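Local coordinates for protein NUDIX hydrolase (Alicyclobacillus acidocaldarius subsp. acidocaldarius, PDB 3QSJ) that probably hydrolyses phosphorus-containing acid anhydrides as a Nudix enzyme, and binds calcium where magnesium or manganese probably serves as cofactor, at residues I7-T12 / D69-A74; V15-D18 / I24-L27; P73-T78 / D153-L158; F142-P145 / V150-D153; T180-M185 / A202-L207. All coordinates share one frame; numbering follows the deposited sequence.

Interaction 1: I7-T12 / D69-A74; sequences IRKAAT and DDDDPA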
# COMPACT_ATOMS: atom_id res chain seq x y z
N ILE A 7 16.15 -0.34 12.16
CA ILE A 7 15.78 -0.28 10.74
C ILE A 7 14.45 -1.03 10.70
O ILE A 7 14.42 -2.28 10.81
CB ILE A 7 16.86 -0.93 9.86
CG1 ILE A 7 18.17 -0.16 9.97
CG2 ILE A 7 16.40 -1.02 8.38
CD1 ILE A 7 19.42 -1.07 9.46
N ARG A 8 13.37 -0.28 10.67
CA ARG A 8 12.05 -0.86 10.86
C ARG A 8 11.48 -1.51 9.60
O ARG A 8 11.35 -0.83 8.59
CB ARG A 8 11.10 0.20 11.44
CG ARG A 8 9.74 -0.36 11.88
CD ARG A 8 9.62 -0.39 13.40
NE ARG A 8 8.45 -1.15 13.85
CZ ARG A 8 7.35 -0.61 14.36
NH1 ARG A 8 6.34 -1.38 14.75
NH2 ARG A 8 7.23 0.71 14.45
N LYS A 9 11.18 -2.82 9.64
CA LYS A 9 10.52 -3.47 8.49
C LYS A 9 9.12 -2.85 8.26
O LYS A 9 8.33 -2.67 9.21
CB LYS A 9 10.36 -4.97 8.72
CG LYS A 9 11.73 -5.71 8.58
CD LYS A 9 12.08 -5.93 7.13
CE LYS A 9 13.37 -6.77 7.03
NZ LYS A 9 13.31 -7.97 7.91
N ALA A 10 8.82 -2.51 7.00
CA ALA A 10 7.55 -1.89 6.60
C ALA A 10 7.19 -2.32 5.20
O ALA A 10 8.01 -2.94 4.49
CB ALA A 10 7.73 -0.36 6.61
N ALA A 11 5.96 -1.96 4.79
CA ALA A 11 5.52 -2.25 3.42
C ALA A 11 4.52 -1.25 3.02
O ALA A 11 3.81 -0.65 3.85
CB ALA A 11 4.91 -3.64 3.31
N THR A 12 4.48 -1.04 1.71
CA THR A 12 3.63 -0.04 1.09
C THR A 12 2.91 -0.65 -0.10
O THR A 12 3.52 -1.39 -0.87
CB THR A 12 4.52 1.14 0.65
OG1 THR A 12 5.12 1.70 1.83
CG2 THR A 12 3.69 2.25 0.06
N ASP A 69 11.93 -13.16 -1.67
CA ASP A 69 12.38 -13.49 -0.31
C ASP A 69 11.30 -14.13 0.54
O ASP A 69 10.10 -13.95 0.27
CB ASP A 69 12.88 -12.18 0.34
CG ASP A 69 14.10 -11.56 -0.31
OD1 ASP A 69 15.14 -12.23 -0.37
OD2 ASP A 69 14.03 -10.40 -0.71
N ASP A 70 11.71 -14.89 1.58
CA ASP A 70 10.73 -15.61 2.39
C ASP A 70 9.76 -14.73 3.12
O ASP A 70 8.65 -15.19 3.44
CB ASP A 70 11.39 -16.61 3.33
CG ASP A 70 12.08 -17.77 2.59
OD1 ASP A 70 11.60 -18.14 1.48
OD2 ASP A 70 13.06 -18.30 3.12
N ASP A 71 10.15 -13.46 3.35
CA ASP A 71 9.27 -12.51 4.03
C ASP A 71 8.34 -11.70 3.09
O ASP A 71 7.51 -10.95 3.57
CB ASP A 71 10.09 -11.60 4.95
CG ASP A 71 11.12 -10.74 4.23
OD1 ASP A 71 11.43 -11.04 3.04
OD2 ASP A 71 11.58 -9.74 4.83
N ASP A 72 8.42 -11.92 1.77
CA ASP A 72 7.54 -11.20 0.83
C ASP A 72 6.06 -11.46 1.09
O ASP A 72 5.29 -10.50 1.11
CB ASP A 72 7.93 -11.48 -0.64
CG ASP A 72 9.06 -10.58 -1.08
OD1 ASP A 72 9.10 -9.38 -0.63
OD2 ASP A 72 9.92 -11.04 -1.89
N PRO A 73 5.62 -12.71 1.38
CA PRO A 73 4.17 -12.91 1.65
C PRO A 73 3.74 -12.14 2.88
O PRO A 73 2.72 -11.49 2.82
CB PRO A 73 4.05 -14.43 1.89
CG PRO A 73 5.17 -15.01 0.98
CD PRO A 73 6.33 -14.01 1.23
N ALA A 74 4.50 -12.20 3.98
CA ALA A 74 4.11 -11.44 5.19
C ALA A 74 4.07 -9.95 4.89
O ALA A 74 3.15 -9.28 5.33
CB ALA A 74 5.07 -11.69 6.35
O HOH W 1 10.79 -9.32 7.45
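The flat carboxylate of Asp71 meets Lys9 with one oxygen: OD2 stands 4.0 Å from Lys9 NZ, a long salt bridge, and the two side chains cross at about a right angle. A water spans the interval, accepting from Lys9 NZ at 2.9 Å and donating to Asp71 OD2 at 2.8 Å. The second flat group, the carboxylate of Asp72, is engaged partly within its own segment: Asp69 N approaches Asp72 OD2 at 2.9 Å from above the carboxylate plane, 42° out of it, and Arg138 forms a salt bridge to the same oxygen. With Asp72 N bonded to Asp69 O at 3.0 Å, this braces the type I turn that leads into helix 72-87, the Nudix helix, which carries the calcium ligands Glu82 and Glu86. Lys9 lies on strand 7-18, its side chain about 11 Å from that of Glu82. Two bends, at chi2 (-80°) and chi4 (48°), fold the lysine chain and set NZ beside the bridging water. Asp71 OD2 has a stronger partner in Arg155 NH2 of strand 151-160, and Asp72 OD1 pairs with NH1 of the same arginine. Just 47 Å² is buried between 7-12 and 69-74, at the protein surface.

Interaction 2: V15-D18 / I24-L27; sequences VIRD and IEVL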
# COMPACT_ATOMS: atom_id res chain seq x y z
N VAL A 15 -1.65 1.18 -5.31
CA VAL A 15 -2.92 0.71 -5.92
C VAL A 15 -3.17 1.58 -7.13
O VAL A 15 -3.33 2.80 -7.01
CB VAL A 15 -4.08 0.79 -4.89
CG1 VAL A 15 -5.35 0.16 -5.47
CG2 VAL A 15 -3.70 0.12 -3.56
N ILE A 16 -3.26 0.95 -8.29
CA ILE A 16 -3.44 1.69 -9.55
C ILE A 16 -4.64 1.32 -10.39
O ILE A 16 -5.26 0.29 -10.18
CB ILE A 16 -2.17 1.49 -10.44
CG1 ILE A 16 -2.05 0.00 -10.95
CG2 ILE A 16 -0.91 2.01 -9.76
CD1 ILE A 16 -0.88 -0.21 -12.03
N ARG A 17 -4.98 2.20 -11.33
CA ARG A 17 -6.05 1.86 -12.27
C ARG A 17 -5.73 2.60 -13.60
O ARG A 17 -4.95 3.54 -13.62
CB ARG A 17 -7.41 2.28 -11.70
CG ARG A 17 -7.57 3.81 -11.66
CD ARG A 17 -8.81 4.19 -10.88
NE ARG A 17 -9.08 5.64 -10.94
CZ ARG A 17 -10.09 6.20 -10.31
NH1 ARG A 17 -10.93 5.45 -9.58
NH2 ARG A 17 -10.30 7.52 -10.40
N ASP A 18 -6.34 2.17 -14.68
CA ASP A 18 -6.23 2.90 -15.94
C ASP A 18 -7.19 4.08 -15.82
O ASP A 18 -8.36 3.87 -15.49
CB ASP A 18 -6.66 2.01 -17.10
CG ASP A 18 -5.61 0.97 -17.47
OD1 ASP A 18 -4.37 1.30 -17.37
OD2 ASP A 18 -5.99 -0.14 -17.85
N ILE A 24 -2.08 6.23 -16.10
CA ILE A 24 -2.35 5.47 -14.88
C ILE A 24 -2.67 6.45 -13.75
O ILE A 24 -1.98 7.46 -13.58
CB ILE A 24 -1.12 4.60 -14.53
CG1 ILE A 24 -0.92 3.54 -15.63
CG2 ILE A 24 -1.31 3.97 -13.14
CD1 ILE A 24 0.38 2.67 -15.56
N GLU A 25 -3.65 6.08 -12.92
CA GLU A 25 -4.01 6.82 -11.71
C GLU A 25 -3.65 5.94 -10.55
O GLU A 25 -3.66 4.72 -10.69
CB GLU A 25 -5.51 7.14 -11.69
CG GLU A 25 -5.79 8.14 -12.78
CD GLU A 25 -7.24 8.44 -13.08
OE1 GLU A 25 -8.13 7.86 -12.41
OE2 GLU A 25 -7.47 9.29 -13.98
N VAL A 26 -3.41 6.54 -9.37
CA VAL A 26 -2.90 5.80 -8.19
C VAL A 26 -3.52 6.39 -6.93
O VAL A 26 -3.81 7.59 -6.93
CB VAL A 26 -1.34 5.88 -8.20
CG1 VAL A 26 -0.81 7.34 -8.15
CG2 VAL A 26 -0.73 5.01 -7.09
N LEU A 27 -3.67 5.59 -5.85
CA LEU A 27 -4.22 6.08 -4.61
C LEU A 27 -3.06 6.65 -3.79
O LEU A 27 -2.06 5.96 -3.49
CB LEU A 27 -4.89 4.95 -3.81
CG LEU A 27 -6.29 4.56 -4.23
CD1 LEU A 27 -6.74 3.37 -3.41
CD2 LEU A 27 -7.28 5.74 -3.98
O HOH W 2 -1.73 3.25 -3.59
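Glu25 OE1 takes two bonds from Arg17, 2.8 Å from NE and 3.0 Å from NH2, in a side-on salt bridge. OE1 lies close to the guanidinium plane, and both donors meet it nearly along its C-O axis; gripping one oxygen alone allows the two planes to stand 49° apart. Arg17 CG sits between its backbone N and carbonyl carbon (chi1 70°), and the extended chain beyond it carries NE across to the glutamate. A lysine in its place would probably lose the paired NE and NH2 grip on OE1 and leave Trp179 without its flat cation-pi partner. The other oxygen, OE2, is held by Ala20 N in the connecting loop, while the Arg17 guanidinium also makes a cation-pi contact with Trp179.

Beneath these side chains, Arg17 and Glu25 form an antiparallel hydrogen-bonded pair, with Arg17 N to Glu25 O and Glu25 N to Arg17 O both 2.9 Å. Leu27 N reaches Val15 O at 3.0 Å, and further along a water joins Val15 N to Leu27 O. Ile16 and Val26, a non-hydrogen-bonded pair, turn to the other face, where Ile16 CB lies 3.8 Å from Ile24 CG2 and Ile16 CG2 lies 4.0 Å from Val26 CG2. The segments 15-18 and 24-27 run antiparallel, 151° between their N-to-C directions, in a beta hairpin. Strands 151-160 and 174-181 flank it by backbone bonds, and helices 198-209 and 213-219 cover the Ile16 face.

Interaction 3: P73-T78 / D153-L158; sequences PALAVT and DTRFFL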
# COMPACT_ATOMS: atom_id res chain seq x y z
N PRO A 73 5.62 -12.71 1.38
CA PRO A 73 4.17 -12.91 1.65
C PRO A 73 3.74 -12.14 2.88
O PRO A 73 2.72 -11.49 2.82
CB PRO A 73 4.05 -14.43 1.89
CG PRO A 73 5.17 -15.01 0.98
CD PRO A 73 6.33 -14.01 1.23
N ALA A 74 4.50 -12.20 3.98
CA ALA A 74 4.11 -11.44 5.19
C ALA A 74 4.07 -9.95 4.89
O ALA A 74 3.15 -9.28 5.33
CB ALA A 74 5.07 -11.69 6.35
N LEU A 75 5.09 -9.41 4.20
CA LEU A 75 5.11 -7.95 3.91
C LEU A 75 3.98 -7.53 2.95
O LEU A 75 3.46 -6.42 3.08
CB LEU A 75 6.54 -7.54 3.42
CG LEU A 75 7.49 -7.55 4.63
CD1 LEU A 75 8.92 -7.44 4.22
CD2 LEU A 75 7.18 -6.37 5.58
N ALA A 76 3.55 -8.43 2.04
CA ALA A 76 2.40 -8.17 1.15
C ALA A 76 1.17 -7.98 2.02
O ALA A 76 0.42 -7.02 1.82
CB ALA A 76 2.15 -9.32 0.17
N VAL A 77 1.04 -8.82 3.02
CA VAL A 77 -0.03 -8.70 4.01
C VAL A 77 0.06 -7.38 4.77
O VAL A 77 -0.97 -6.68 4.92
CB VAL A 77 -0.10 -9.95 4.94
CG1 VAL A 77 -1.08 -9.68 6.09
CG2 VAL A 77 -0.59 -11.17 4.12
N THR A 78 1.27 -7.00 5.21
CA THR A 78 1.46 -5.72 5.92
C THR A 78 0.88 -4.62 5.04
O THR A 78 0.14 -3.80 5.50
CB THR A 78 2.98 -5.47 6.20
OG1 THR A 78 3.47 -6.53 7.03
CG2 THR A 78 3.24 -4.04 6.78
N ASP A 153 12.92 -0.32 6.36
CA ASP A 153 13.35 -1.19 5.26
C ASP A 153 12.02 -1.57 4.66
O ASP A 153 11.28 -2.38 5.24
CB ASP A 153 14.06 -2.40 5.84
CG ASP A 153 14.54 -3.41 4.83
OD1 ASP A 153 14.07 -3.37 3.69
OD2 ASP A 153 15.39 -4.23 5.19
N THR A 154 11.64 -0.88 3.57
CA THR A 154 10.26 -0.94 3.08
C THR A 154 10.10 -1.73 1.80
O THR A 154 10.85 -1.50 0.84
CB THR A 154 9.78 0.49 2.83
OG1 THR A 154 9.93 1.25 4.06
CG2 THR A 154 8.26 0.52 2.36
N ARG A 155 9.15 -2.66 1.80
CA ARG A 155 8.85 -3.53 0.66
C ARG A 155 7.69 -2.89 -0.08
O ARG A 155 6.67 -2.62 0.53
CB ARG A 155 8.47 -4.94 1.13
CG ARG A 155 8.84 -6.06 0.12
CD ARG A 155 10.37 -6.29 -0.06
NE ARG A 155 11.07 -6.42 1.21
CZ ARG A 155 11.38 -7.58 1.82
NH1 ARG A 155 11.01 -8.74 1.28
NH2 ARG A 155 11.99 -7.57 2.99
N PHE A 156 7.81 -2.67 -1.38
CA PHE A 156 6.75 -2.03 -2.17
C PHE A 156 6.04 -3.11 -3.06
O PHE A 156 6.67 -3.89 -3.76
CB PHE A 156 7.39 -0.98 -3.15
CG PHE A 156 7.76 0.30 -2.43
CD1 PHE A 156 6.94 1.41 -2.52
CD2 PHE A 156 8.84 0.33 -1.55
CE1 PHE A 156 7.23 2.60 -1.78
CE2 PHE A 156 9.12 1.52 -0.80
CZ PHE A 156 8.31 2.61 -0.92
N PHE A 157 4.72 -3.08 -3.05
CA PHE A 157 3.89 -3.97 -3.83
C PHE A 157 2.97 -3.12 -4.67
O PHE A 157 2.50 -2.02 -4.25
CB PHE A 157 3.05 -4.90 -2.90
CG PHE A 157 3.95 -5.86 -2.18
CD1 PHE A 157 4.35 -7.05 -2.79
CD2 PHE A 157 4.39 -5.59 -0.89
CE1 PHE A 157 5.18 -7.95 -2.11
CE2 PHE A 157 5.24 -6.48 -0.23
CZ PHE A 157 5.73 -7.59 -0.90
N LEU A 158 2.62 -3.69 -5.81
CA LEU A 158 1.68 -3.05 -6.74
C LEU A 158 0.44 -3.96 -6.90
O LEU A 158 0.59 -5.18 -6.96
CB LEU A 158 2.40 -2.95 -8.11
CG LEU A 158 1.59 -2.30 -9.23
CD1 LEU A 158 1.60 -0.74 -9.03
CD2 LEU A 158 2.27 -2.56 -10.61
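Phe157 offers a ring face to the helix backbone: Ala76 CA lies 3.9 Å from the ring centroid, 20° off the normal, a CH-pi contact displaced toward the rim. The same ring brings CE2 to 3.4 Å from Ala76 N and 4.0 Å from Leu75 CB, while CE1 rests 4.0 Å from Ala76 CB. CG of Phe157 stands opposite the carbonyl carbon (chi1 -68°), which lifts the ring from the strand onto the helix. A leucine in its place would probably lose the flat surface over Ala76 CA and open a gap between helix and sheet.

Leu75 makes the second half of the contact. Its CD1 methyl sits over one face of the Arg155 guanidinium, 3.3 Å from NH2, and the two side chains cross nearly perpendicularly. Arg155 is bent at chi2 and chi3, which doubles the guanidinium back over this methyl; its NH1 and NH2 are bound by Asp72 at the start of the helix and Asp71 just before it.

The axes of 73-78 and 153-158 run 8.6 Å apart at 76°, so the Nudix helix lies across the strand on one side of the sheet. No hydrogen bond links the two segments, and all four touching residues are buried. The contact is therefore held by dispersion and shape, with the arginine's charge met by the two aspartates and one guanidinium face covered by a methyl.

Interaction 4: F142-P145 / V150-D153; sequences FVTP and VRFD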
# COMPACT_ATOMS: atom_id res chain seq x y z
N PHE A 142 13.32 -0.66 -0.39
CA PHE A 142 14.15 0.52 -0.13
C PHE A 142 14.45 0.65 1.33
O PHE A 142 13.54 0.67 2.17
CB PHE A 142 13.45 1.79 -0.65
CG PHE A 142 13.35 1.77 -2.15
CD1 PHE A 142 14.49 1.87 -2.94
CD2 PHE A 142 12.13 1.54 -2.77
CE1 PHE A 142 14.42 1.74 -4.32
CE2 PHE A 142 12.05 1.47 -4.17
CZ PHE A 142 13.20 1.57 -4.92
N VAL A 143 15.74 0.88 1.64
CA VAL A 143 16.13 1.07 3.01
C VAL A 143 16.50 2.57 3.15
O VAL A 143 17.33 3.11 2.38
CB VAL A 143 17.34 0.16 3.40
CG1 VAL A 143 17.74 0.38 4.88
CG2 VAL A 143 17.07 -1.32 3.13
N THR A 144 15.92 3.23 4.17
CA THR A 144 16.25 4.63 4.38
C THR A 144 17.77 4.72 4.56
O THR A 144 18.35 3.90 5.28
CB THR A 144 15.54 5.12 5.64
OG1 THR A 144 14.18 4.66 5.59
CG2 THR A 144 15.64 6.65 5.80
N PRO A 145 18.43 5.70 3.89
CA PRO A 145 19.89 5.91 4.11
C PRO A 145 20.29 6.09 5.59
O PRO A 145 19.50 6.67 6.38
CB PRO A 145 20.18 7.18 3.31
CG PRO A 145 19.07 7.26 2.31
CD PRO A 145 17.86 6.73 3.01
N VAL A 150 15.44 8.31 11.49
CA VAL A 150 14.35 7.31 11.55
C VAL A 150 14.49 6.54 10.26
O VAL A 150 14.58 7.15 9.18
CB VAL A 150 12.93 7.92 11.74
CG1 VAL A 150 11.84 6.86 11.60
CG2 VAL A 150 12.80 8.66 13.07
N ARG A 151 14.63 5.17 10.35
CA ARG A 151 14.89 4.37 9.17
C ARG A 151 13.93 3.21 9.05
O ARG A 151 13.51 2.64 10.06
CB ARG A 151 16.34 3.80 9.20
CG ARG A 151 17.46 4.87 9.31
CD ARG A 151 18.78 4.14 9.35
NE ARG A 151 19.14 3.63 8.03
CZ ARG A 151 20.10 2.75 7.78
NH1 ARG A 151 20.84 2.25 8.78
NH2 ARG A 151 20.37 2.40 6.54
N PHE A 152 13.55 2.88 7.79
CA PHE A 152 12.69 1.78 7.46
C PHE A 152 13.35 0.93 6.42
O PHE A 152 14.10 1.45 5.57
CB PHE A 152 11.34 2.23 6.86
CG PHE A 152 10.53 3.06 7.80
CD1 PHE A 152 9.75 2.45 8.79
CD2 PHE A 152 10.65 4.45 7.81
CE1 PHE A 152 9.10 3.22 9.77
CE2 PHE A 152 9.96 5.22 8.75
CZ PHE A 152 9.18 4.60 9.71
N ASP A 153 12.92 -0.32 6.36
CA ASP A 153 13.35 -1.19 5.26
C ASP A 153 12.02 -1.57 4.66
O ASP A 153 11.28 -2.38 5.24
CB ASP A 153 14.06 -2.40 5.84
CG ASP A 153 14.54 -3.41 4.83
OD1 ASP A 153 14.07 -3.37 3.69
OD2 ASP A 153 15.39 -4.23 5.19
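Val143 and Asp153 form an antiparallel non-hydrogen-bonded pair with CA atoms 4.2 Å apart, and beyond it Thr144 N bonds to Phe152 O at 2.9 Å. A regular ladder would return the bond from Phe152 N to Thr144 O, but here Phe152 N goes to Thr144 OG1 at 2.9 Å and 169°, nearly straight. The threonine side chain thus stands in for its own backbone carbonyl, and CG2 is left against the carbonyl O of Val150.

The displaced carbonyl is captured by Arg151. NH2 reaches Thr144 O at 2.8 Å, close to the C=O axis, and NE reaches it at 2.9 Å from well above the carbonyl plane, 42° out of it. The oxygen itself lies in the guanidinium plane, so one edge of the arginine grips a single acceptor with two N-H groups. A bend at chi3 (75°) curls the arginine chain back to bring that edge over. Val143 CG1 also touches Arg151 NH2, the two side chains crossing at a slant.

At the strand end of the contact, Val143 CG2 packs on the Asp153 carboxylate, 3.7 Å from OD1; this carboxylate is salt-bridged to Arg141. The end of Phe152 leads away from 142-145 to a bound glycerol, probably from the crystallisation liquor, with the calcium ion about 9 Å from the Phe152 side chain. The arrangement is the loop end of a beta hairpin joining strands 137-143 and 151-160, where ladder pairing gives way to side-chain bonds as the strands part toward the loop.

Interaction 5: T180-M185 / A202-L207; sequences TPARDM and AVLKAL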
# COMPACT_ATOMS: atom_id res chain seq x y z
N THR A 180 -5.22 9.88 -7.98
CA THR A 180 -4.62 10.94 -8.78
C THR A 180 -3.86 10.41 -9.99
O THR A 180 -3.21 9.38 -9.88
CB THR A 180 -3.66 11.81 -7.90
OG1 THR A 180 -3.14 12.89 -8.69
CG2 THR A 180 -2.49 11.01 -7.33
N PRO A 181 -3.89 11.09 -11.14
CA PRO A 181 -2.99 10.66 -12.23
C PRO A 181 -1.56 10.76 -11.66
O PRO A 181 -1.25 11.71 -10.92
CB PRO A 181 -3.21 11.72 -13.31
CG PRO A 181 -4.47 12.35 -12.99
CD PRO A 181 -4.65 12.30 -11.52
N ALA A 182 -0.71 9.76 -11.92
CA ALA A 182 0.69 9.73 -11.40
C ALA A 182 1.52 10.93 -11.91
O ALA A 182 2.31 11.49 -11.15
CB ALA A 182 1.35 8.40 -11.76
N ARG A 183 1.28 11.37 -13.17
CA ARG A 183 1.95 12.55 -13.77
C ARG A 183 1.69 13.85 -12.97
O ARG A 183 2.64 14.63 -12.71
CB ARG A 183 1.47 12.70 -15.23
CG ARG A 183 2.39 13.51 -16.12
CD ARG A 183 1.86 13.56 -17.55
NE ARG A 183 1.76 12.23 -18.16
CZ ARG A 183 2.70 11.67 -18.91
NH1 ARG A 183 2.51 10.45 -19.42
NH2 ARG A 183 3.84 12.31 -19.16
N ASP A 184 0.41 14.10 -12.61
CA ASP A 184 -0.07 15.26 -11.83
C ASP A 184 0.70 15.35 -10.52
O ASP A 184 1.29 16.39 -10.21
CB ASP A 184 -1.58 15.10 -11.47
CG ASP A 184 -2.64 15.65 -12.42
OD1 ASP A 184 -2.34 15.77 -13.63
OD2 ASP A 184 -3.80 15.87 -11.96
N MSE A 185 0.71 14.25 -9.76
CA MSE A 185 1.34 14.16 -8.46
C MSE A 185 2.86 14.34 -8.55
O MSE A 185 3.44 15.10 -7.78
CB MSE A 185 1.01 12.83 -7.81
CG MSE A 185 1.42 12.79 -6.36
SE MSE A 185 0.82 14.36 -5.38
CE MSE A 185 -0.95 14.02 -5.28
N ALA A 202 10.17 7.76 -7.19
CA ALA A 202 10.65 6.74 -8.13
C ALA A 202 9.48 5.84 -8.58
O ALA A 202 9.39 5.51 -9.76
CB ALA A 202 11.80 5.96 -7.50
N VAL A 203 8.48 5.58 -7.70
CA VAL A 203 7.30 4.82 -8.13
C VAL A 203 6.47 5.64 -9.12
O VAL A 203 6.06 5.13 -10.15
CB VAL A 203 6.40 4.37 -6.94
CG1 VAL A 203 5.04 3.77 -7.43
CG2 VAL A 203 7.15 3.35 -6.06
N LEU A 204 6.23 6.93 -8.80
CA LEU A 204 5.46 7.80 -9.71
C LEU A 204 6.09 7.92 -11.08
O LEU A 204 5.38 7.80 -12.08
CB LEU A 204 5.23 9.16 -9.08
CG LEU A 204 4.46 9.15 -7.77
CD1 LEU A 204 4.64 10.49 -7.09
CD2 LEU A 204 2.93 8.80 -7.98
N LYS A 205 7.42 8.07 -11.16
CA LYS A 205 8.11 8.14 -12.45
C LYS A 205 7.93 6.82 -13.22
O LYS A 205 7.74 6.85 -14.45
CB LYS A 205 9.61 8.41 -12.28
CG LYS A 205 9.98 9.77 -11.76
CD LYS A 205 11.52 9.86 -11.62
CE LYS A 205 11.96 11.20 -11.08
NZ LYS A 205 13.28 11.12 -10.41
N ALA A 206 7.98 5.66 -12.49
CA ALA A 206 7.82 4.32 -13.13
C ALA A 206 6.43 4.22 -13.71
O ALA A 206 6.27 3.77 -14.82
CB ALA A 206 8.05 3.19 -12.11
N LEU A 207 5.42 4.64 -12.95
CA LEU A 207 4.02 4.64 -13.42
C LEU A 207 3.81 5.58 -14.64
O LEU A 207 3.11 5.22 -15.60
CB LEU A 207 3.12 5.10 -12.28
CG LEU A 207 2.96 4.10 -11.11
CD1 LEU A 207 2.03 4.69 -10.05
CD2 LEU A 207 2.46 2.73 -11.61
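Ala182 is where this contact packs tightest: its CB methyl lies 3.8 Å from Leu207 CB and 4.1 Å from Leu204 CD2, with Leu207 CD1 also at 4.1 Å. Such a small side chain lets the backbones come close, the CA atoms of Ala182 and Leu204 being 5.4 Å apart. Leu204 then divides its two methyls, CD2 to Ala182 and CD1 to Met185, a selenomethionine in this crystal, whose CG it meets at 4.0 Å. Met185 begins with CG anti to the backbone N (chi1 -169°), but bends at chi2 and chi3 carry its selenium end off from Leu204, so its near part alone takes part. The Met185 and Leu204 side chains cross at a slant.

The junction belongs to the alpha/beta/alpha architecture of Nudix proteins. Strand 174-181 runs straight into helix 182-190, with Pro181 at the N-cap position, and helix 198-209 returns across the sheet face opposite the Nudix helix. Leu204 and Leu207 also touch Val26 of strand 24-31, and Leu207 reaches Val14 and Ile16 of strand 7-18. The first helical turn is slack in one respect: the bond from Met185 N to Pro181 O is weak at 3.4 Å, though Thr180 OG1 also donates to that oxygen at 3.2 Å.

On the solvent side the packing ends. Arg183 and Lys205 are exposed, and their CB atoms point away from the opposing segment. No hydrogen bond crosses between 180-185 and 202-207, and the 183 Å² of buried surface is made up largely by Ala182 and Leu204.

Overall arrangement
All five interactions reach one curled mixed sheet. Interactions 1 and 3 lie about 5 Å apart, centre to centre, and share Pro73 and Ala74 of the Nudix helix. Interaction 4 lies at the N-terminal end of strand 151-160, just before the strand segment of interaction 3, their centres about 14 Å apart, and shares Asp153 with it. Toward the other end of the sheet, interactions 2 and 5 are about 9 Å apart and adjoin through strands 24-31 and 174-181. Along the chain, interaction 2 falls between the two segments of interaction 1, and interaction 5 opens after the others have closed. Helices thus cover both sheet faces; interaction 3 packs the start of the calcium-binding helix on the sheet, with interaction 1 a peripheral polar contact beside it.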